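Local coordinates for protein type III restriction-modification enzyme EcoP15I Mod subunit (Escherichia coli, PDB 4ZCF) that methylates the second adenine of the asymmetric DNA site 5'-CAGCAG-3' from S-adenosyl-L-methionine and, with its Res partner, takes part in DNA restriction, at residues A[76-81]-A[508-513]; A[96-101]-A[463-468]. All coordinates share one frame; numbering follows the deposited sequence.

In the fold
Both contacts join neighbouring strands of one mixed sheet, the central sheet of the methyltransferase, and their centres are about 10 Å apart. Four strands lie side by side in the order 76-80, 508-514, 96-99 and 461-468: contact 1 is the antiparallel pair at the sheet's border, contact 2 the parallel pair further in. Backbone bonds between strands 508-514 and 96-99, such as K99 N to Y510 O, weld the two together. Along the chain contact 2 is nested within the loop closed by contact 1, so strands far apart in sequence build this side of the sheet. The nearest atoms of the bound DNA are about 37 Å from contact 1 and about 26 Å from contact 2.

Contact 1. Residues A[76-81]-A[508-513]; sequences TLLAED and KVYQLM
L78 and E80 both lie against the ring of Y510. The leucine crosses it at about a right angle, its CD2 branch reaching CD1 of Y510 at 3.5 Å; with chi1 at -163° the CG sits across from the backbone N, and the other branch, CD1, is carried over the carbonyl O of Q511. E80 instead runs alongside Y510 and points the same way: its CG is 3.4 Å from CE1 of Y510, and the carboxylate plane is turned only 19° from the ring. On the other face A79 CB meets M513 CG at 3.6 Å, and beyond CG the bent methionine chain leads away from strand 76-80. Near the end of the ladder T76 OG1 rests on L512 CD2, at 3.4 Å, while taking its polar partners from E104 and H108.

Between the two sets of side chains runs an antiparallel ladder. L77 pairs with M513 and A79 with Q511 as hydrogen-bonded pairs, for instance Q511 N to A79 O at 2.8 Å; L78-L512 and E80-Y510 are the non-hydrogen-bonded pairs between and beyond them. D81 N adds a last bond to V509 O at 3.1 Å, its donor well above the carbonyl plane, and D81 then N-caps helix 82-86. The carboxylate of E80 is held by N85 and K82 of that helix, and D81 also pairs with K492.

Helix 539-552 packs on L77, A79 and M513, and T548 bonds to L78 O. L512 leans on helix 102-113, while strand 508-514 continues the sheet to strand 96-99.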
loop_
_atom_site.group_PDB
_atom_site.type_symbol
_atom_site.label_atom_id
_atom_site.label_comp_id
_atom_site.label_asym_id
_atom_site.label_seq_id
_atom_site.Cartn_x
_atom_site.Cartn_y
_atom_site.Cartn_z
ATOM N N THR A 76 -25.303 -15.855 1.428
ATOM C CA THR A 76 -25.401 -16.637 2.654
ATOM C C THR A 76 -25.784 -15.807 3.876
ATOM O O THR A 76 -25.927 -14.583 3.812
ATOM C CB THR A 76 -24.024 -17.311 2.927
ATOM O OG1 THR A 76 -22.987 -16.324 2.936
ATOM C CG2 THR A 76 -23.676 -18.416 1.949
ATOM N N LEU A 77 -25.940 -16.501 5.009
ATOM C CA LEU A 77 -26.168 -15.930 6.324
ATOM C C LEU A 77 -25.049 -16.476 7.247
ATOM O O LEU A 77 -24.324 -17.402 6.880
ATOM C CB LEU A 77 -27.556 -16.308 6.889
ATOM C CG LEU A 77 -28.825 -16.084 6.048
ATOM C CD1 LEU A 77 -30.060 -16.434 6.863
ATOM C CD2 LEU A 77 -28.957 -14.627 5.572
ATOM N N LEU A 78 -24.959 -15.936 8.454
ATOM C CA LEU A 78 -23.999 -16.350 9.462
ATOM C C LEU A 78 -24.723 -16.796 10.737
ATOM O O LEU A 78 -25.753 -16.235 11.107
ATOM C CB LEU A 78 -23.001 -15.215 9.783
ATOM C CG LEU A 78 -21.715 -15.652 10.508
ATOM C CD1 LEU A 78 -20.707 -16.205 9.534
ATOM C CD2 LEU A 78 -21.143 -14.540 11.328
ATOM N N ALA A 79 -24.179 -17.822 11.386
ATOM C CA ALA A 79 -24.689 -18.348 12.637
ATOM C C ALA A 79 -23.525 -18.836 13.457
ATOM O O ALA A 79 -22.463 -19.125 12.909
ATOM C CB ALA A 79 -25.667 -19.479 12.387
ATOM N N GLU A 80 -23.746 -18.928 14.778
ATOM C CA GLU A 80 -22.814 -19.380 15.807
ATOM C C GLU A 80 -22.797 -20.873 15.915
ATOM O O GLU A 80 -23.786 -21.524 15.592
ATOM C CB GLU A 80 -23.338 -18.936 17.176
ATOM C CG GLU A 80 -23.287 -17.466 17.476
ATOM C CD GLU A 80 -23.551 -17.214 18.942
ATOM O OE1 GLU A 80 -22.592 -17.278 19.746
ATOM O OE2 GLU A 80 -24.733 -16.999 19.294
ATOM N N ASP A 81 -21.718 -21.412 16.504
ATOM C CA ASP A 81 -21.662 -22.805 16.929
ATOM C C ASP A 81 -22.058 -22.633 18.388
ATOM O O ASP A 81 -21.201 -22.293 19.214
ATOM C CB ASP A 81 -20.254 -23.424 16.821
ATOM C CG ASP A 81 -20.215 -24.909 17.154
ATOM O OD1 ASP A 81 -20.873 -25.320 18.130
ATOM O OD2 ASP A 81 -19.527 -25.654 16.439
ATOM N N LYS A 508 -14.616 -17.890 19.874
ATOM C CA LYS A 508 -15.967 -18.169 19.410
ATOM C C LYS A 508 -15.941 -18.678 17.974
ATOM O O LYS A 508 -15.090 -18.266 17.185
ATOM C CB LYS A 508 -16.868 -16.940 19.566
ATOM C CG LYS A 508 -17.457 -16.806 20.974
ATOM C CD LYS A 508 -18.022 -15.426 21.303
ATOM C CE LYS A 508 -19.186 -14.951 20.456
ATOM N NZ LYS A 508 -19.584 -13.555 20.809
ATOM N N VAL A 509 -16.838 -19.631 17.659
ATOM C CA VAL A 509 -16.991 -20.228 16.323
ATOM C C VAL A 509 -18.263 -19.650 15.668
ATOM O O VAL A 509 -19.270 -19.438 16.341
ATOM C CB VAL A 509 -16.948 -21.794 16.311
ATOM C CG1 VAL A 509 -17.156 -22.367 14.909
ATOM C CG2 VAL A 509 -15.636 -22.308 16.882
ATOM N N TYR A 510 -18.157 -19.341 14.372
ATOM C CA TYR A 510 -19.191 -18.832 13.488
ATOM C C TYR A 510 -19.048 -19.571 12.189
ATOM O O TYR A 510 -17.951 -20.039 11.880
ATOM C CB TYR A 510 -19.031 -17.326 13.265
ATOM C CG TYR A 510 -19.572 -16.524 14.415
ATOM C CD1 TYR A 510 -20.910 -16.163 14.467
ATOM C CD2 TYR A 510 -18.768 -16.199 15.501
ATOM C CE1 TYR A 510 -21.425 -15.449 15.547
ATOM C CE2 TYR A 510 -19.277 -15.504 16.600
ATOM C CZ TYR A 510 -20.611 -15.155 16.630
ATOM O OH TYR A 510 -21.100 -14.436 17.691
ATOM N N GLN A 511 -20.152 -19.740 11.467
ATOM C CA GLN A 511 -20.183 -20.460 10.193
ATOM C C GLN A 511 -21.184 -19.877 9.200
ATOM O O GLN A 511 -22.192 -19.295 9.601
ATOM C CB GLN A 511 -20.472 -21.954 10.418
ATOM C CG GLN A 511 -21.750 -22.240 11.216
ATOM C CD GLN A 511 -21.736 -23.649 11.710
ATOM O OE1 GLN A 511 -21.933 -24.607 10.951
ATOM N NE2 GLN A 511 -21.427 -23.811 12.986
ATOM N N LEU A 512 -20.907 -20.050 7.905
ATOM C CA LEU A 512 -21.826 -19.603 6.863
ATOM C C LEU A 512 -23.024 -20.563 6.797
ATOM O O LEU A 512 -22.845 -21.787 6.897
ATOM C CB LEU A 512 -21.142 -19.534 5.485
ATOM C CG LEU A 512 -20.135 -18.441 5.225
ATOM C CD1 LEU A 512 -19.549 -18.614 3.859
ATOM C CD2 LEU A 512 -20.740 -17.049 5.397
ATOM N N MET A 513 -24.238 -20.005 6.613
ATOM C CA MET A 513 -25.491 -20.797 6.524
ATOM C C MET A 513 -26.191 -20.526 5.213
ATOM O O MET A 513 -26.141 -19.377 4.752
ATOM C CB MET A 513 -26.478 -20.438 7.662
ATOM C CG MET A 513 -25.928 -20.653 9.043
ATOM S SD MET A 513 -25.652 -22.386 9.488
ATOM C CE MET A 513 -27.294 -22.865 9.972
#

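Contact 2. Residues A[96-101]-A[463-468]; sequences LLIKGD and QFITVQ
The ring of F464 turns its edge to L96: the carbonyl O of L96 lies near the ring plane, 3.4 Å from CE1 of F464. H95, just ahead of the strand, stacks on this ring and also accepts a bond from F464 N at its ND1, while F452 adds an edge-to-face aromatic contact. The ring reaches back toward strand 96-99 because chi1 of 76° places CG between the backbone N and the carbonyl carbon.

Away from the ring the side-chain contacts are mostly aliphatic. L96 and I465 lie side by side, L96 CD1 against I465 CG1 at 3.8 Å. I98 runs alongside the same isoleucine, its CD1 3.7 Å from CG2 of I465, so I465 serves two neighbours of one strand. On the other face of the sheet L97 crosses T466 obliquely, with CD1 of L97 3.6 Å from OG1 of T466.

Two adjacent parallel strands of the Rossmann-like methyltransferase sheet meet here, their directions 15° apart. The bonds alternate: L96 N gives to F464 O at 2.8 Å, T466 N to L96 O, I98 N to T466 O at 2.9 Å and Q468 N to I98 O. L96 and I98 each use both N and O toward strand 461-468, I98 straddling V467; L97 and K99 turn theirs to strand 508-514.

Helix 102-113 covers the L96, I98, I465 and V467 face through Y113 and V105, and helix 487-500 lies over L97, K99 and Q468. Past the strand, G100 N closes the ladder on Q468 O at 3.3 Å. D101 then N-caps helix 102-113 and makes a salt bridge to R181.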
loop_
_atom_site.group_PDB
_atom_site.type_symbol
_atom_site.label_atom_id
_atom_site.label_comp_id
_atom_site.label_asym_id
_atom_site.label_seq_id
_atom_site.Cartn_x
_atom_site.Cartn_y
_atom_site.Cartn_z
ATOM N N LEU A 96 -12.202 -14.960 17.251
ATOM C CA LEU A 96 -13.153 -15.586 16.321
ATOM C C LEU A 96 -12.524 -16.544 15.350
ATOM O O LEU A 96 -11.487 -16.259 14.797
ATOM C CB LEU A 96 -13.964 -14.526 15.506
ATOM C CG LEU A 96 -14.534 -13.313 16.243
ATOM C CD1 LEU A 96 -14.899 -12.217 15.278
ATOM C CD2 LEU A 96 -15.697 -13.697 17.142
ATOM N N LEU A 97 -13.207 -17.648 15.084
ATOM C CA LEU A 97 -12.878 -18.614 14.043
ATOM C C LEU A 97 -14.177 -18.773 13.210
ATOM O O LEU A 97 -15.252 -19.028 13.775
ATOM C CB LEU A 97 -12.324 -19.952 14.594
ATOM C CG LEU A 97 -12.328 -21.142 13.626
ATOM C CD1 LEU A 97 -11.296 -20.984 12.497
ATOM C CD2 LEU A 97 -12.146 -22.444 14.365
ATOM N N ILE A 98 -14.085 -18.512 11.889
ATOM C CA ILE A 98 -15.220 -18.558 10.960
ATOM C C ILE A 98 -15.051 -19.620 9.898
ATOM O O ILE A 98 -13.985 -19.725 9.280
ATOM C CB ILE A 98 -15.607 -17.183 10.374
ATOM C CG1 ILE A 98 -15.591 -16.107 11.453
ATOM C CG2 ILE A 98 -16.989 -17.247 9.725
ATOM C CD1 ILE A 98 -15.012 -14.851 11.003
ATOM N N LYS A 99 -16.118 -20.417 9.701
ATOM C CA LYS A 99 -16.164 -21.494 8.720
ATOM C C LYS A 99 -16.904 -21.016 7.478
ATOM O O LYS A 99 -17.999 -20.476 7.572
ATOM C CB LYS A 99 -16.857 -22.739 9.313
ATOM C CG LYS A 99 -16.714 -23.997 8.453
ATOM C CD LYS A 99 -17.938 -24.891 8.566
ATOM C CE LYS A 99 -17.961 -25.790 9.776
ATOM N NZ LYS A 99 -18.932 -26.904 9.603
ATOM N N GLY A 100 -16.308 -21.258 6.331
ATOM C CA GLY A 100 -16.858 -20.911 5.031
ATOM C C GLY A 100 -15.826 -20.299 4.117
ATOM O O GLY A 100 -14.664 -20.120 4.501
ATOM N N ASP A 101 -16.259 -19.988 2.882
ATOM C CA ASP A 101 -15.458 -19.344 1.845
ATOM C C ASP A 101 -15.031 -18.014 2.408
ATOM O O ASP A 101 -15.876 -17.279 2.920
ATOM C CB ASP A 101 -16.308 -19.148 0.584
ATOM C CG ASP A 101 -15.635 -18.445 -0.572
ATOM O OD1 ASP A 101 -14.481 -18.815 -0.906
ATOM O OD2 ASP A 101 -16.288 -17.581 -1.196
ATOM N N GLN A 463 -6.698 -9.435 19.322
ATOM C CA GLN A 463 -7.843 -10.302 19.105
ATOM C C GLN A 463 -7.612 -10.953 17.766
ATOM O O GLN A 463 -7.190 -10.295 16.817
ATOM C CB GLN A 463 -9.148 -9.511 19.076
ATOM C CG GLN A 463 -9.284 -8.519 20.208
ATOM C CD GLN A 463 -10.202 -7.414 19.796
ATOM O OE1 GLN A 463 -11.431 -7.586 19.728
ATOM N NE2 GLN A 463 -9.610 -6.268 19.469
ATOM N N PHE A 464 -7.839 -12.237 17.675
ATOM C CA PHE A 464 -7.656 -12.874 16.390
ATOM C C PHE A 464 -8.996 -13.148 15.717
ATOM O O PHE A 464 -9.984 -13.463 16.385
ATOM C CB PHE A 464 -6.782 -14.157 16.498
ATOM C CG PHE A 464 -7.414 -15.419 17.060
ATOM C CD1 PHE A 464 -8.377 -16.125 16.333
ATOM C CD2 PHE A 464 -6.965 -15.967 18.260
ATOM C CE1 PHE A 464 -8.941 -17.308 16.837
ATOM C CE2 PHE A 464 -7.523 -17.156 18.759
ATOM C CZ PHE A 464 -8.503 -17.820 18.044
ATOM N N ILE A 465 -9.008 -13.064 14.390
ATOM C CA ILE A 465 -10.128 -13.451 13.550
ATOM C C ILE A 465 -9.453 -14.286 12.479
ATOM O O ILE A 465 -8.526 -13.788 11.849
ATOM C CB ILE A 465 -10.950 -12.271 12.942
ATOM C CG1 ILE A 465 -11.462 -11.293 13.993
ATOM C CG2 ILE A 465 -12.096 -12.786 12.069
ATOM C CD1 ILE A 465 -11.917 -9.925 13.411
ATOM N N THR A 466 -9.823 -15.578 12.356
ATOM C CA THR A 466 -9.301 -16.486 11.321
ATOM C C THR A 466 -10.421 -17.190 10.572
ATOM O O THR A 466 -11.409 -17.601 11.170
ATOM C CB THR A 466 -8.152 -17.448 11.767
ATOM O OG1 THR A 466 -8.650 -18.478 12.634
ATOM C CG2 THR A 466 -6.944 -16.715 12.388
ATOM N N VAL A 467 -10.249 -17.322 9.254
ATOM C CA VAL A 467 -11.212 -17.943 8.356
ATOM C C VAL A 467 -10.637 -19.210 7.717
ATOM O O VAL A 467 -9.486 -19.228 7.304
ATOM C CB VAL A 467 -11.779 -16.941 7.311
ATOM C CG1 VAL A 467 -13.047 -17.503 6.658
ATOM C CG2 VAL A 467 -12.068 -15.579 7.958
ATOM N N GLN A 468 -11.450 -20.260 7.651
ATOM C CA GLN A 468 -11.069 -21.541 7.098
ATOM C C GLN A 468 -12.245 -22.209 6.379
ATOM O O GLN A 468 -13.313 -22.385 6.956
ATOM C CB GLN A 468 -10.481 -22.440 8.220
ATOM C CG GLN A 468 -9.921 -23.801 7.765
ATOM C CD GLN A 468 -9.016 -23.714 6.568
ATOM O OE1 GLN A 468 -7.903 -23.145 6.608
ATOM N NE2 GLN A 468 -9.485 -24.289 5.470
#